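Long-range contacts in polymerase X (Deinococcus radiodurans, PDB 2W9M), which probably extends DNA from deoxyribonucleoside triphosphates as a family X polymerase, and carries a zinc-binding PHP domain of phosphoesterase type: residues Thr201-Pro206 against Glu241-Leu246; Gly175-Leu180 against Leu210-Glu215; Thr336-Gly341 against Asn372-Glu377; Ala342-Met347 against Lys384-Leu389; Leu100-Leu105 against Glu149-Leu154. One frame throughout, in Å; residues are numbered along the deposited sequence.

Interaction 1 of 5, residues Thr201-Pro206 against Glu241-Leu246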
# COMPACT_ATOMS: atom_id res chain seq x y z
N THR A 201 -6.54 -13.92 -18.81
CA THR A 201 -7.33 -14.94 -19.48
C THR A 201 -7.79 -14.38 -20.84
O THR A 201 -7.95 -13.17 -21.00
CB THR A 201 -8.50 -15.41 -18.60
OG1 THR A 201 -8.57 -16.84 -18.64
CG2 THR A 201 -9.81 -14.80 -19.06
N VAL A 202 -7.99 -15.26 -21.81
CA VAL A 202 -8.14 -14.84 -23.20
C VAL A 202 -8.86 -15.92 -24.02
O VAL A 202 -8.67 -17.11 -23.77
CB VAL A 202 -6.75 -14.55 -23.82
CG1 VAL A 202 -6.68 -15.02 -25.26
CG2 VAL A 202 -6.40 -13.07 -23.68
N THR A 203 -9.69 -15.52 -24.98
CA THR A 203 -10.27 -16.48 -25.92
C THR A 203 -9.53 -16.43 -27.25
O THR A 203 -9.23 -15.35 -27.77
CB THR A 203 -11.78 -16.26 -26.18
OG1 THR A 203 -11.94 -15.27 -27.21
CG2 THR A 203 -12.50 -15.81 -24.92
N GLY A 204 -9.24 -17.60 -27.81
CA GLY A 204 -8.46 -17.68 -29.03
C GLY A 204 -7.42 -18.77 -28.89
O GLY A 204 -7.48 -19.57 -27.97
N THR A 205 -6.46 -18.80 -29.81
CA THR A 205 -5.44 -19.84 -29.81
C THR A 205 -4.06 -19.26 -29.47
O THR A 205 -3.84 -18.05 -29.62
CB THR A 205 -5.38 -20.56 -31.17
OG1 THR A 205 -4.79 -19.69 -32.15
CG2 THR A 205 -6.78 -20.95 -31.63
N PRO A 206 -3.14 -20.11 -29.00
CA PRO A 206 -1.79 -19.67 -28.63
C PRO A 206 -1.08 -18.92 -29.75
O PRO A 206 -0.10 -18.22 -29.50
CB PRO A 206 -1.06 -20.99 -28.33
CG PRO A 206 -2.15 -21.93 -27.92
CD PRO A 206 -3.35 -21.55 -28.73
N GLU A 241 -16.36 -21.11 -26.52
CA GLU A 241 -17.33 -21.98 -25.84
C GLU A 241 -16.79 -22.57 -24.54
O GLU A 241 -17.55 -23.14 -23.75
CB GLU A 241 -17.78 -23.11 -26.76
CG GLU A 241 -18.49 -22.63 -28.01
CD GLU A 241 -19.65 -21.69 -27.71
OE1 GLU A 241 -20.50 -22.05 -26.86
OE2 GLU A 241 -19.70 -20.61 -28.32
N ALA A 242 -15.48 -22.46 -24.33
CA ALA A 242 -14.86 -23.00 -23.13
C ALA A 242 -14.40 -21.90 -22.18
O ALA A 242 -14.06 -22.18 -21.03
CB ALA A 242 -13.68 -23.89 -23.50
N ARG A 243 -14.42 -20.66 -22.66
CA ARG A 243 -13.92 -19.53 -21.88
C ARG A 243 -14.43 -19.53 -20.44
O ARG A 243 -13.65 -19.33 -19.51
CB ARG A 243 -14.24 -18.20 -22.57
CG ARG A 243 -14.04 -16.99 -21.66
CD ARG A 243 -12.58 -16.84 -21.22
NE ARG A 243 -11.86 -15.98 -22.15
CZ ARG A 243 -11.63 -14.68 -21.94
NH1 ARG A 243 -12.04 -14.09 -20.82
NH2 ARG A 243 -10.98 -13.98 -22.85
N GLY A 244 -15.73 -19.76 -20.27
CA GLY A 244 -16.32 -19.77 -18.94
C GLY A 244 -15.64 -20.72 -17.98
O GLY A 244 -15.47 -20.40 -16.80
N ALA A 245 -15.25 -21.90 -18.48
CA ALA A 245 -14.61 -22.92 -17.65
C ALA A 245 -13.16 -22.56 -17.38
O ALA A 245 -12.65 -22.76 -16.28
CB ALA A 245 -14.69 -24.28 -18.33
N LEU A 246 -12.49 -22.03 -18.40
CA LEU A 246 -11.12 -21.55 -18.27
C LEU A 246 -11.06 -20.47 -17.18
O LEU A 246 -10.13 -20.45 -16.38
CB LEU A 246 -10.64 -20.97 -19.60
CG LEU A 246 -9.20 -20.45 -19.64
CD1 LEU A 246 -8.22 -21.61 -19.63
CD2 LEU A 246 -8.98 -19.57 -20.85
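Arg243, in the first turn of helix 243-249, reaches across to strand residues Thr201-Thr203. Its CG stands anti to the backbone N (chi1 166°), which starts the chain toward the strand; bends at chi2 and chi3 then bring the guanidinium down on the strand backbone. One face of the group lies against the peptide joining Thr201 to Val202, with Val202 N 3.3 Å above its plane and offset toward the rim. The methyls of Thr201 and Thr203 crowd round the same group, but their very short approaches are doubtful in detail. The charged end is held by Ser181, whose carbonyl O accepts from Arg243 NH2.

One helical turn later Leu246 packs beside the strand. Its CD2 comes 3.5 Å from Thr201 OG1 and 3.8 Å from Val202 O, the leucine and threonine side chains sliding past each other in opposite directions. Thr201 OG1 is hydrogen-bonded to Asp247, and Leu246 also rests on Ala236 and Ala238. A helix laid in this way over the parallel strand pair 194-203 and 231-238 of a mixed sheet is consistent with the palm of a family X DNA polymerase.

Interaction 2 of 5, residues Gly175-Leu180 against Leu210-Glu215; sequences GALTDL and LARLPE
The carbonyl O of Ala176 lies against the methylenes of Arg212, 3.3 Å from CB and 3.5 Å from CD. These are carbon contacts rather than hydrogen bonds, and they set the arginine stem beside the frayed end of helix 163-176. Beyond a bend at chi2 the stem runs on toward the turn at Asp179 and Leu180. Leu180 CD2 sits over one face of the guanidinium, 3.8 Å above its plane and offset toward the rim, while Asp179 CB approaches NH1 obliquely. The Asp179 carboxylate turns off: its OD1 remains 5.6 Å from Arg212 NH1, too far for a salt bridge. A weak hydrogen bond from Arg212 NE to Asp208 O ties the arginine back to its own helix.

Next to the arginine the contact is purely aliphatic. Leu177 and Leu213 cross at about a right angle, with Leu177 CD2 3.7 Å from Leu213 CD1. The other branch, Leu177 CD1, reaches Arg212 CB at 3.7 Å. Leu213 CD2 meets Ala176 CB at 3.9 Å. The segments that follow helices 163-176 and 206-212 thus close over the mixed sheet, consistent with the palm of a family X polymerase: Leu177 and Leu213 both rest on Ile235 of strand 231-238, while Leu177 also touches Leu200, and Leu180 touches Val202, on strand 194-203.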
# COMPACT_ATOMS: atom_id res chain seq x y z
N GLY A 175 -4.00 -4.62 -23.11
CA GLY A 175 -4.03 -3.61 -24.16
C GLY A 175 -3.62 -4.15 -25.52
O GLY A 175 -4.15 -3.72 -26.55
N ALA A 176 -2.68 -5.09 -25.53
CA ALA A 176 -2.17 -5.66 -26.78
C ALA A 176 -3.00 -6.86 -27.25
O ALA A 176 -2.80 -7.37 -28.35
CB ALA A 176 -0.71 -6.06 -26.63
N LEU A 177 -3.94 -7.29 -26.42
CA LEU A 177 -4.74 -8.48 -26.69
C LEU A 177 -6.22 -8.14 -26.81
O LEU A 177 -7.08 -8.99 -26.55
CB LEU A 177 -4.56 -9.49 -25.56
CG LEU A 177 -3.39 -10.48 -25.65
CD1 LEU A 177 -2.38 -10.07 -26.71
CD2 LEU A 177 -2.73 -10.63 -24.29
N THR A 178 -6.52 -6.91 -27.22
CA THR A 178 -7.88 -6.37 -27.14
C THR A 178 -8.97 -7.22 -27.80
O THR A 178 -10.04 -7.43 -27.22
CB THR A 178 -7.95 -4.93 -27.70
OG1 THR A 178 -6.91 -4.14 -27.12
CG2 THR A 178 -9.29 -4.30 -27.37
N ASP A 179 -8.71 -7.72 -29.01
CA ASP A 179 -9.72 -8.48 -29.73
C ASP A 179 -9.86 -9.94 -29.29
O ASP A 179 -10.66 -10.69 -29.85
CB ASP A 179 -9.53 -8.40 -31.25
CG ASP A 179 -10.58 -7.53 -31.92
OD1 ASP A 179 -10.68 -6.33 -31.57
OD2 ASP A 179 -11.31 -8.05 -32.79
N LEU A 180 -9.08 -10.34 -28.29
CA LEU A 180 -9.17 -11.68 -27.71
C LEU A 180 -9.94 -11.63 -26.40
O LEU A 180 -9.97 -12.60 -25.65
CB LEU A 180 -7.78 -12.28 -27.50
CG LEU A 180 -6.81 -12.15 -28.68
CD1 LEU A 180 -5.51 -12.88 -28.40
CD2 LEU A 180 -7.46 -12.67 -29.96
N LEU A 210 0.38 -15.24 -29.63
CA LEU A 210 1.78 -15.19 -30.03
C LEU A 210 2.01 -14.14 -31.13
O LEU A 210 3.14 -13.69 -31.35
CB LEU A 210 2.23 -16.57 -30.51
CG LEU A 210 3.52 -17.13 -29.90
CD1 LEU A 210 3.68 -16.65 -28.48
CD2 LEU A 210 3.49 -18.65 -29.95
N ALA A 211 0.94 -13.75 -31.81
CA ALA A 211 1.01 -12.78 -32.89
C ALA A 211 1.01 -11.34 -32.38
O ALA A 211 1.48 -10.43 -33.07
CB ALA A 211 -0.14 -12.99 -33.87
N ARG A 212 0.49 -11.13 -31.18
CA ARG A 212 0.45 -9.79 -30.58
C ARG A 212 1.51 -9.66 -29.50
O ARG A 212 1.95 -8.56 -29.17
CB ARG A 212 -0.95 -9.50 -30.02
CG ARG A 212 -2.00 -10.41 -30.60
CD ARG A 212 -3.30 -9.70 -30.96
NE ARG A 212 -4.11 -10.56 -31.81
CZ ARG A 212 -5.26 -10.21 -32.36
NH1 ARG A 212 -5.76 -9.00 -32.16
NH2 ARG A 212 -5.92 -11.08 -33.13
N LEU A 213 1.92 -10.81 -28.95
CA LEU A 213 3.01 -10.86 -27.99
C LEU A 213 3.98 -11.97 -28.38
O LEU A 213 3.88 -13.09 -27.87
CB LEU A 213 2.47 -11.10 -26.58
CG LEU A 213 1.46 -10.09 -26.03
CD1 LEU A 213 0.97 -10.49 -24.65
CD2 LEU A 213 2.06 -8.69 -26.01
N PRO A 214 4.91 -11.66 -29.29
CA PRO A 214 5.84 -12.65 -29.85
C PRO A 214 6.81 -13.19 -28.80
O PRO A 214 7.31 -14.30 -28.93
CB PRO A 214 6.61 -11.85 -30.91
CG PRO A 214 5.78 -10.62 -31.17
CD PRO A 214 5.11 -10.32 -29.86
N GLU A 215 7.04 -12.40 -27.76
CA GLU A 215 8.00 -12.74 -26.70
C GLU A 215 7.68 -14.08 -26.05
O GLU A 215 8.57 -14.91 -25.85
CB GLU A 215 7.98 -11.65 -25.62
CG GLU A 215 7.42 -10.31 -26.07
CD GLU A 215 6.71 -9.56 -24.95
OE1 GLU A 215 6.54 -10.14 -23.85
OE2 GLU A 215 6.31 -8.40 -25.17

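Interaction 3 of 5, residues Thr336-Gly341 against Asn372-Glu377; sequences TWSDGG and NGLTIE. With ZN (zinc ion), chain C.
In the zinc-binding PHP domain, the metal-site loop that carries Asp339 is joined to the loop before helix 376-391 through Ser338 and Asn372. Asn372 ND2 donates to Ser338 O at 2.9 Å in a fairly straight bond (158° at the hydrogen). The acceptor lies practically in the amide plane of Asn372, whereas the donor is tilted 21° from the carbonyl plane of Ser338. With CG anti to its backbone N (chi1 -165°), Asn372 reaches over the Ser338 peptide, and its own backbone O takes a CA-H...O contact from Ser338 CA at 3.4 Å.

Next to this polar pair, Leu374 CD1 packs on Trp337, 3.3 Å from its backbone O and 4.1 Å from its CB. Trp337 O is hydrogen-bonded to Arg378, and the indole NE1 to Glu385. Asp339, next in sequence to Ser338, binds zinc with both carboxylate oxygens, OD1 at 2.6 Å and OD2 at 2.3 Å; His364 and His518 complete the protein ligands of this ion. Ser338 OG is hydrogen-bonded to the backbone N of His364, a second-shell link between two zinc-binding segments. The contact spans the end of strand 358-364, where Asp363 touches Trp337, Ser338 and Leu374, and helix 376-391, whose Gln382 touches both Trp337 and Leu374.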
# COMPACT_ATOMS: atom_id res chain seq x y z
N THR A 336 4.10 18.21 1.08
CA THR A 336 5.45 18.75 1.18
C THR A 336 5.84 19.15 2.60
O THR A 336 7.02 19.11 2.95
CB THR A 336 5.62 19.93 0.21
OG1 THR A 336 6.21 19.45 -1.01
CG2 THR A 336 6.51 21.00 0.82
N TRP A 337 4.86 19.51 3.42
CA TRP A 337 5.10 19.83 4.83
C TRP A 337 5.82 18.70 5.57
O TRP A 337 6.60 18.94 6.48
CB TRP A 337 3.78 20.13 5.55
CG TRP A 337 3.19 21.45 5.20
CD1 TRP A 337 2.35 21.73 4.16
CD2 TRP A 337 3.39 22.69 5.89
NE1 TRP A 337 2.02 23.06 4.16
CE2 TRP A 337 2.65 23.67 5.21
CE3 TRP A 337 4.13 23.06 7.02
CZ2 TRP A 337 2.63 25.00 5.62
CZ3 TRP A 337 4.11 24.38 7.42
CH2 TRP A 337 3.36 25.34 6.73
N SER A 338 5.54 17.47 5.16
CA SER A 338 6.11 16.29 5.81
C SER A 338 7.10 15.61 4.86
O SER A 338 8.11 16.20 4.47
CB SER A 338 4.99 15.32 6.19
OG SER A 338 5.39 14.47 7.25
N ASP A 339 6.80 14.38 4.48
CA ASP A 339 7.61 13.65 3.52
C ASP A 339 6.86 13.35 2.22
O ASP A 339 7.16 12.39 1.53
CB ASP A 339 8.16 12.36 4.14
CG ASP A 339 7.07 11.37 4.51
OD1 ASP A 339 5.89 11.76 4.52
OD2 ASP A 339 7.40 10.20 4.79
N GLY A 340 5.88 14.19 1.90
CA GLY A 340 5.18 14.09 0.63
C GLY A 340 5.92 14.83 -0.47
O GLY A 340 6.94 15.47 -0.22
N GLY A 341 5.41 14.73 -1.69
CA GLY A 341 6.08 15.34 -2.83
C GLY A 341 5.29 16.46 -3.50
O GLY A 341 5.75 17.06 -4.47
N ASN A 372 10.65 14.20 8.11
CA ASN A 372 10.36 15.63 8.15
C ASN A 372 9.08 15.96 8.91
O ASN A 372 8.26 16.76 8.46
CB ASN A 372 10.29 16.20 6.72
CG ASN A 372 10.35 17.71 6.69
OD1 ASN A 372 11.05 18.35 7.48
ND2 ASN A 372 9.61 18.30 5.76
N GLY A 373 8.91 15.32 10.07
CA GLY A 373 7.73 15.52 10.89
C GLY A 373 7.56 16.96 11.34
O GLY A 373 8.53 17.71 11.42
N LEU A 374 6.33 17.34 11.64
CA LEU A 374 6.00 18.71 12.01
C LEU A 374 6.11 18.97 13.52
O LEU A 374 5.47 18.29 14.32
CB LEU A 374 4.60 19.06 11.54
CG LEU A 374 4.44 19.50 10.09
CD1 LEU A 374 4.79 18.35 9.16
CD2 LEU A 374 3.03 19.99 9.82
N THR A 375 6.91 19.96 13.89
CA THR A 375 6.90 20.48 15.25
C THR A 375 5.54 21.13 15.50
O THR A 375 4.74 21.29 14.57
CB THR A 375 7.99 21.55 15.44
OG1 THR A 375 7.90 22.53 14.40
CG2 THR A 375 9.37 20.91 15.40
N ILE A 376 5.26 21.50 16.75
CA ILE A 376 4.00 22.16 17.06
C ILE A 376 3.87 23.47 16.28
O ILE A 376 2.81 23.78 15.74
CB ILE A 376 3.85 22.43 18.57
CG1 ILE A 376 3.67 21.12 19.33
CG2 ILE A 376 2.66 23.35 18.84
CD1 ILE A 376 3.50 21.28 20.82
N GLU A 377 4.95 24.24 16.23
CA GLU A 377 4.96 25.52 15.53
C GLU A 377 4.74 25.39 14.02
O GLU A 377 4.01 26.18 13.43
CB GLU A 377 6.26 26.28 15.82
CG GLU A 377 7.44 25.38 16.20
CD GLU A 377 7.35 24.87 17.64
OE1 GLU A 377 6.84 25.60 18.51
OE2 GLU A 377 7.79 23.72 17.90
ZN ZN C . 5.33 9.40 5.34

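Interaction 4 of 5, residues Ala342-Met347 against Lys384-Leu389; sequences ASIREM and KEIREL
Ile344 and Leu389 meet between helices 344-353 and 376-391, which follow successive parallel strands of the PHP domain, a distorted beta/alpha barrel. Aliphatic contacts make up the centre. Ile344 CG2 touches Leu389 CD1 at 3.5 Å, and Ile344 CD1 reaches Ile386 CG1 at 3.8 Å, the two isoleucine side chains crossing at about a right angle. All three residues also rest on Ile396 of strand 396-403, so both helices pack on the sheet as well as on each other.

A second kind of contact sets carbon against charged groups. Leu389 forks: while CD1 faces Ile344, CD2 lies over the centre of the Arg345 guanidinium, 3.3 Å above its plane. A bend at chi3 (-87°) folds the arginine over that methyl. Glu385, extended beyond CG, brings OE1 to 3.6 Å from Ile344 CD1; this oxygen takes its hydrogen bond from Trp337 NE1.

Polar bonds within 342-347 fix the helix start from which Ile344 and Arg345 project. Ser343 is the N-cap and forms a capping box with Glu346. Glu346 N donates to Ser343 OG at 3.2 Å, nearly straight at 171°; in return Ser343 N donates at 3.1 Å to Glu346 OE1, which it meets from 50° out of the carboxylate plane.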
# COMPACT_ATOMS: atom_id res chain seq x y z
N ALA A 342 4.10 16.73 -2.98
CA ALA A 342 3.24 17.76 -3.53
C ALA A 342 2.70 18.67 -2.43
O ALA A 342 2.67 18.30 -1.26
CB ALA A 342 2.10 17.14 -4.32
N SER A 343 2.28 19.88 -2.82
CA SER A 343 1.67 20.80 -1.87
C SER A 343 0.28 20.31 -1.53
O SER A 343 -0.27 19.45 -2.21
CB SER A 343 1.59 22.20 -2.48
OG SER A 343 0.58 22.24 -3.48
N ILE A 344 -0.30 20.87 -0.47
CA ILE A 344 -1.66 20.54 -0.07
C ILE A 344 -2.67 20.89 -1.17
O ILE A 344 -3.65 20.18 -1.37
CB ILE A 344 -2.06 21.24 1.25
CG1 ILE A 344 -1.19 20.74 2.40
CG2 ILE A 344 -3.53 21.01 1.56
CD1 ILE A 344 -1.56 21.33 3.74
N ARG A 345 -2.41 21.98 -1.89
CA ARG A 345 -3.30 22.40 -2.97
C ARG A 345 -3.30 21.39 -4.12
O ARG A 345 -4.36 21.02 -4.61
CB ARG A 345 -2.96 23.80 -3.49
CG ARG A 345 -3.96 24.32 -4.53
CD ARG A 345 -3.51 25.62 -5.21
NE ARG A 345 -3.90 26.82 -4.46
CZ ARG A 345 -3.08 27.51 -3.67
NH1 ARG A 345 -1.82 27.12 -3.51
NH2 ARG A 345 -3.52 28.59 -3.03
N GLU A 346 -2.12 20.95 -4.54
CA GLU A 346 -2.01 19.97 -5.62
C GLU A 346 -2.75 18.68 -5.24
O GLU A 346 -3.46 18.10 -6.05
CB GLU A 346 -0.54 19.66 -5.94
CG GLU A 346 0.33 20.89 -6.19
CD GLU A 346 1.77 20.53 -6.53
OE1 GLU A 346 2.67 20.90 -5.74
OE2 GLU A 346 2.00 19.88 -7.57
N MET A 347 -2.57 18.24 -4.00
CA MET A 347 -3.24 17.04 -3.50
C MET A 347 -4.75 17.21 -3.48
O MET A 347 -5.48 16.34 -3.93
CB MET A 347 -2.72 16.66 -2.11
CG MET A 347 -1.24 16.28 -2.08
SD MET A 347 -0.91 14.69 -2.87
CE MET A 347 -1.62 13.57 -1.68
N LYS A 384 -2.72 27.40 9.26
CA LYS A 384 -2.98 28.69 8.64
C LYS A 384 -3.13 28.54 7.12
O LYS A 384 -4.05 29.10 6.52
CB LYS A 384 -1.86 29.69 8.96
CG LYS A 384 -2.02 30.40 10.29
CD LYS A 384 -2.68 29.50 11.33
CE LYS A 384 -2.38 29.95 12.75
NZ LYS A 384 -0.92 29.82 13.07
N GLU A 385 -2.21 27.79 6.51
CA GLU A 385 -2.29 27.54 5.07
C GLU A 385 -3.57 26.83 4.68
O GLU A 385 -4.18 27.16 3.66
CB GLU A 385 -1.08 26.73 4.60
CG GLU A 385 -1.27 26.09 3.23
CD GLU A 385 0.01 25.48 2.69
OE1 GLU A 385 0.01 24.28 2.34
OE2 GLU A 385 1.03 26.20 2.61
N ILE A 386 -3.98 25.84 5.47
CA ILE A 386 -5.21 25.11 5.19
C ILE A 386 -6.43 26.02 5.25
O ILE A 386 -7.34 25.90 4.41
CB ILE A 386 -5.40 23.90 6.13
CG1 ILE A 386 -4.35 22.83 5.83
CG2 ILE A 386 -6.80 23.34 5.99
CD1 ILE A 386 -4.34 21.67 6.82
N ARG A 387 -6.46 26.93 6.22
CA ARG A 387 -7.55 27.90 6.32
C ARG A 387 -7.66 28.75 5.05
O ARG A 387 -8.76 29.02 4.57
CB ARG A 387 -7.38 28.78 7.55
CG ARG A 387 -7.71 28.09 8.86
CD ARG A 387 -7.66 29.08 10.02
NE ARG A 387 -7.96 28.45 11.30
CZ ARG A 387 -8.16 29.12 12.44
NH1 ARG A 387 -8.09 30.44 12.45
NH2 ARG A 387 -8.42 28.46 13.56
N GLU A 388 -6.52 29.16 4.51
CA GLU A 388 -6.48 29.94 3.28
C GLU A 388 -7.05 29.17 2.08
O GLU A 388 -7.90 29.69 1.36
CB GLU A 388 -5.05 30.41 2.98
CG GLU A 388 -4.49 31.38 4.02
CD GLU A 388 -2.97 31.40 4.05
OE1 GLU A 388 -2.34 30.90 3.10
OE2 GLU A 388 -2.40 31.92 5.04
N LEU A 389 -6.58 27.94 1.88
CA LEU A 389 -7.09 27.08 0.82
C LEU A 389 -8.60 26.86 0.94
O LEU A 389 -9.30 26.76 -0.07
CB LEU A 389 -6.39 25.73 0.84
CG LEU A 389 -4.89 25.76 0.56
CD1 LEU A 389 -4.28 24.38 0.81
CD2 LEU A 389 -4.62 26.22 -0.87

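Interaction 5 of 5, residues Leu100-Leu105 against Glu149-Leu154; sequences LGVRGL and ENVVFL
Arg103 and Asn150 make the polar part of this contact, crossing at about a right angle with guanidinium and amide planes 45° apart. Arg103 NH1 donates to Asn150 OD1 at 2.8 Å, but the angle at the hydrogen is only 122°, so the bond is weak; the amide sits at the edge of the guanidinium, near its plane. Bends at chi2 and chi3 curl the arginine back toward helix 141-157. Asn150 ND2 also lies 2.7 Å from Arg103 O, at an angle too poor for a hydrogen bond. Glu149 OE2, 4.8 Å from Arg103 NH1, may add a diffuse attraction; the Phe153 ring, with its centroid 5.9 Å from Arg103 CZ, offers at most a weak cation-pi one.

Residues 100-105 form the hairpin between helices 94-99 and 107-115 of a helix-hairpin-helix motif, a DNA-binding element in many repair proteins. Its type II turn is closed by Leu105 N to Val102 O, and Gly104 takes the positive phi that the turn requires.

The apolar contacts centre on Val102, which splits its methyls: CG2 meets Leu154 CD2 at 3.9 Å, while CG1 lies 4.1 Å from Asn150 CB and more loosely against Val151. Leu154 CD2 also comes 3.8 Å from Gly101 O. Leu121 and Leu124 of helix 121-130 extend this apolar layer, touching Val102 and Val151 respectively.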
# COMPACT_ATOMS: atom_id res chain seq x y z
N LEU A 100 15.44 3.75 -3.03
CA LEU A 100 16.77 3.79 -2.42
C LEU A 100 17.56 2.52 -2.71
O LEU A 100 18.74 2.42 -2.38
CB LEU A 100 16.67 4.02 -0.91
CG LEU A 100 16.20 5.40 -0.46
CD1 LEU A 100 15.88 5.38 1.02
CD2 LEU A 100 17.24 6.44 -0.77
N GLY A 101 16.90 1.54 -3.32
CA GLY A 101 17.55 0.28 -3.67
C GLY A 101 17.82 0.15 -5.15
O GLY A 101 18.39 -0.84 -5.60
N VAL A 102 17.40 1.15 -5.92
CA VAL A 102 17.64 1.18 -7.36
C VAL A 102 19.06 1.66 -7.66
O VAL A 102 19.37 2.85 -7.52
CB VAL A 102 16.65 2.10 -8.09
CG1 VAL A 102 16.92 2.11 -9.58
CG2 VAL A 102 15.22 1.67 -7.81
N ARG A 103 19.92 0.73 -8.08
CA ARG A 103 21.31 1.05 -8.39
C ARG A 103 21.39 2.21 -9.39
O ARG A 103 20.80 2.14 -10.47
CB ARG A 103 22.03 -0.18 -8.95
CG ARG A 103 23.53 0.00 -9.09
CD ARG A 103 24.06 -0.67 -10.35
NE ARG A 103 24.39 -2.08 -10.17
CZ ARG A 103 23.62 -3.09 -10.58
NH1 ARG A 103 22.47 -2.85 -11.18
NH2 ARG A 103 24.02 -4.33 -10.37
N GLY A 104 22.10 3.27 -9.02
CA GLY A 104 22.29 4.40 -9.91
C GLY A 104 21.48 5.64 -9.59
O GLY A 104 21.64 6.67 -10.26
N LEU A 105 20.61 5.57 -8.59
CA LEU A 105 19.82 6.73 -8.19
C LEU A 105 20.45 7.46 -6.99
O LEU A 105 20.45 6.94 -5.87
CB LEU A 105 18.37 6.34 -7.87
CG LEU A 105 17.42 6.06 -9.03
CD1 LEU A 105 16.00 5.90 -8.52
CD2 LEU A 105 17.47 7.18 -10.06
N GLU A 149 16.36 -0.87 -16.64
CA GLU A 149 17.13 -2.10 -16.51
C GLU A 149 17.32 -2.45 -15.03
O GLU A 149 17.13 -3.59 -14.62
CB GLU A 149 18.49 -1.94 -17.19
CG GLU A 149 19.63 -2.68 -16.49
CD GLU A 149 20.99 -2.04 -16.75
OE1 GLU A 149 21.33 -1.81 -17.93
OE2 GLU A 149 21.72 -1.77 -15.76
N ASN A 150 17.70 -1.45 -14.23
CA ASN A 150 17.95 -1.67 -12.82
C ASN A 150 16.70 -2.02 -12.02
O ASN A 150 16.77 -2.74 -11.03
CB ASN A 150 18.67 -0.47 -12.20
CG ASN A 150 20.12 -0.37 -12.66
OD1 ASN A 150 20.78 -1.39 -12.85
ND2 ASN A 150 20.61 0.85 -12.83
N VAL A 151 15.55 -1.50 -12.45
CA VAL A 151 14.28 -1.84 -11.83
C VAL A 151 13.90 -3.28 -12.16
O VAL A 151 13.37 -4.01 -11.32
CB VAL A 151 13.13 -0.90 -12.26
CG1 VAL A 151 11.83 -1.34 -11.63
CG2 VAL A 151 13.45 0.54 -11.89
N VAL A 152 14.19 -3.70 -13.39
CA VAL A 152 13.95 -5.08 -13.79
C VAL A 152 14.71 -6.06 -12.89
O VAL A 152 14.24 -7.16 -12.63
CB VAL A 152 14.34 -5.34 -15.26
CG1 VAL A 152 14.35 -6.83 -15.55
CG2 VAL A 152 13.38 -4.62 -16.19
N PHE A 153 15.89 -5.65 -12.42
CA PHE A 153 16.67 -6.50 -11.53
C PHE A 153 15.98 -6.66 -10.18
O PHE A 153 15.93 -7.77 -9.64
CB PHE A 153 18.08 -5.93 -11.33
CG PHE A 153 19.05 -6.32 -12.40
CD1 PHE A 153 19.37 -5.45 -13.42
CD2 PHE A 153 19.65 -7.57 -12.38
CE1 PHE A 153 20.27 -5.81 -14.41
CE2 PHE A 153 20.55 -7.94 -13.37
CZ PHE A 153 20.86 -7.06 -14.38
N LEU A 154 15.46 -5.57 -9.64
CA LEU A 154 14.76 -5.62 -8.36
C LEU A 154 13.59 -6.59 -8.44
O LEU A 154 13.38 -7.41 -7.54
CB LEU A 154 14.27 -4.24 -7.91
CG LEU A 154 15.23 -3.33 -7.14
CD1 LEU A 154 16.39 -4.15 -6.59
CD2 LEU A 154 15.75 -2.20 -8.01

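The contacts fall into two neighbouring pairs and a separate one. Interactions 1 and 2 are joined by a probable hydrogen bond from Thr203 N to Leu180 O and both pack on one mixed sheet; the first is buried, whereas the second has buried leucines beside an exposed arginine. Interactions 3 and 4 share helix 376-391 and are joined by Trp337 and Glu385: interaction 3 combines an amide hydrogen bond with leucine packing and adjoins the zinc site, interaction 4 is a largely buried, mainly aliphatic helix pair. Interaction 5 is partly exposed, among helices. One guanidinium face lies against a leucine methyl in interactions 2 and 4 and against strand backbone in interaction 1, while in interaction 5 the edge meets an asparagine.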